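Local atomic coordinates of proteasome assembly chaperone family protein (Thermoplasma acidophilum, PDB entry 3GAA), a protein that is of unknown function but belongs to the PAC2 family, and so is probably related to proteasome assembly chaperones. Residues 238-241 with 242-246. Residues are numbered along the deposited sequence; the frame is centred on the assembly and turned at random.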
loop_
_atom_site.group_PDB
_atom_site.type_symbol
_atom_site.label_atom_id
_atom_site.label_comp_id
_atom_site.label_asym_id
_atom_site.label_seq_id
_atom_site.Cartn_x
_atom_site.Cartn_y
_atom_site.Cartn_z
ATOM N N LYS A 238 -20.215 20.459 -29.548
ATOM C CA LYS A 238 -21.542 19.853 -29.523
ATOM C C LYS A 238 -21.616 18.772 -30.598
ATOM O O LYS A 238 -22.041 17.658 -30.312
ATOM C CB LYS A 238 -22.644 20.899 -29.707
ATOM C CG LYS A 238 -23.225 21.477 -28.392
ATOM C CD LYS A 238 -24.244 22.621 -28.661
ATOM C CE LYS A 238 -23.517 23.983 -29.061
ATOM N NZ LYS A 238 -24.149 24.758 -30.219
ATOM N N GLU A 239 -21.173 19.111 -31.812
ATOM C CA GLU A 239 -21.013 18.154 -32.915
ATOM C C GLU A 239 -20.212 16.914 -32.554
ATOM O O GLU A 239 -20.490 15.823 -33.024
ATOM C CB GLU A 239 -20.250 18.780 -34.067
ATOM C CG GLU A 239 -20.945 19.893 -34.738
ATOM C CD GLU A 239 -20.222 20.300 -35.987
ATOM O OE1 GLU A 239 -20.490 19.688 -37.054
ATOM O OE2 GLU A 239 -19.375 21.220 -35.893
ATOM N N LEU A 240 -19.155 17.092 -31.786
ATOM C CA LEU A 240 -18.426 15.938 -31.353
ATOM C C LEU A 240 -19.364 15.168 -30.454
ATOM O O LEU A 240 -19.521 13.982 -30.614
ATOM C CB LEU A 240 -17.142 16.301 -30.610
ATOM C CG LEU A 240 -16.239 15.108 -30.279
ATOM C CD1 LEU A 240 -15.448 14.759 -31.515
ATOM C CD2 LEU A 240 -15.328 15.381 -29.061
ATOM N N GLN A 241 -20.019 15.820 -29.516
ATOM C CA GLN A 241 -20.825 15.046 -28.592
ATOM C C GLN A 241 -22.023 14.360 -29.228
ATOM O O GLN A 241 -22.419 13.296 -28.782
ATOM C CB GLN A 241 -21.195 15.848 -27.369
ATOM C CG GLN A 241 -20.181 15.585 -26.308
ATOM C CD GLN A 241 -20.530 16.246 -25.012
ATOM O OE1 GLN A 241 -21.204 17.285 -25.005
ATOM N NE2 GLN A 241 -20.076 15.658 -23.886
ATOM N N GLU A 242 -22.558 14.918 -30.301
ATOM C CA GLU A 242 -23.609 14.216 -31.017
ATOM C C GLU A 242 -23.077 12.915 -31.650
ATOM O O GLU A 242 -23.486 11.825 -31.257
ATOM C CB GLU A 242 -24.264 15.125 -32.050
ATOM C CG GLU A 242 -25.536 14.533 -32.700
ATOM C CD GLU A 242 -26.824 14.619 -31.829
ATOM O OE1 GLU A 242 -27.945 14.584 -32.423
ATOM O OE2 GLU A 242 -26.725 14.720 -30.571
ATOM N N LYS A 243 -22.145 13.037 -32.590
ATOM C CA LYS A 243 -21.442 11.884 -33.162
ATOM C C LYS A 243 -20.938 10.840 -32.176
ATOM O O LYS A 243 -20.968 9.653 -32.490
ATOM C CB LYS A 243 -20.241 12.358 -33.956
ATOM C CG LYS A 243 -20.610 12.916 -35.282
ATOM C CD LYS A 243 -19.417 13.567 -35.984
ATOM C CE LYS A 243 -19.839 14.011 -37.391
ATOM N NZ LYS A 243 -18.758 14.692 -38.119
ATOM N N GLN A 244 -20.460 11.278 -31.005
ATOM C CA GLN A 244 -19.736 10.402 -30.038
ATOM C C GLN A 244 -20.531 9.168 -29.587
ATOM O O GLN A 244 -19.952 8.180 -29.101
ATOM C CB GLN A 244 -19.219 11.186 -28.804
ATOM C CG GLN A 244 -17.717 11.589 -28.877
ATOM C CD GLN A 244 -17.244 12.525 -27.741
ATOM O OE1 GLN A 244 -17.946 13.459 -27.331
ATOM N NE2 GLN A 244 -16.035 12.286 -27.256
ATOM N N LYS A 245 -21.846 9.221 -29.750
ATOM C CA LYS A 245 -22.681 8.018 -29.647
ATOM C C LYS A 245 -22.028 6.748 -30.320
ATOM O O LYS A 245 -21.614 5.806 -29.601
ATOM C CB LYS A 245 -24.069 8.327 -30.215
ATOM C CG LYS A 245 -24.764 9.427 -29.442
ATOM C CD LYS A 245 -25.918 10.048 -30.221
ATOM C CE LYS A 245 -26.281 11.417 -29.651
ATOM N NZ LYS A 245 -25.841 11.563 -28.228
ATOM N N GLU A 246 -21.907 6.735 -31.663
ATOM C CA GLU A 246 -21.341 5.565 -32.399
ATOM C C GLU A 246 -19.806 5.550 -32.432
ATOM O O GLU A 246 -19.203 4.748 -33.156
ATOM C CB GLU A 246 -21.885 5.471 -33.848
ATOM C CG GLU A 246 -23.375 5.129 -33.959
ATOM C CD GLU A 246 -24.260 6.375 -33.927
ATOM O OE1 GLU A 246 -24.726 6.808 -35.008
ATOM O OE2 GLU A 246 -24.468 6.940 -32.827
#
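Near the C-terminal end of helix 219-243, Glu242 gives its backbone N to Lys238 O at 2.8 Å, an i+4 to i helical bond with an N-H...O angle of 149°. Its side chain starts beside that carbonyl, CB lying 3.8 Å from Lys238 O, and then bends away from the preceding turn. Lys243 repeats the bond one residue on, but more loosely: its N reaches Glu239 O at 3.3 Å and stands tilted from the carbonyl plane. With CG beside its own backbone N (chi1 -77°), Lys243 lays CB, CG and CD alongside Glu239 O before the extended chain carries the amine outward. There NZ remains 5.4 Å from Glu239 OE1, too far for a salt bridge, though the opposite charges may still attract weakly. Gln244 closes the series, its N bonding to Leu240 O at 2.9 Å. Its side chain makes most of the side-chain packing here: the amide slants across Leu240, NE2 and OE1 both near the CD2 methyl, while OE1 also sits against Gln241 CG. The Gln244 amide plane is turned 45° from that of Gln241. At Lys245 the backbone N makes a weak bond to Glu242 O; Glu246 N does likewise with Lys243 O. This stretch of chain is the C-terminal end of a predicted coiled coil, on the surface, its centre about 26 Å from the centre of the chain. Leu240 and Gln244 face a second subunit, packing on its Ala165 and Ser100, the former just ahead of the neighbour's helix 166-178 and the latter shortly before its helix 103-117.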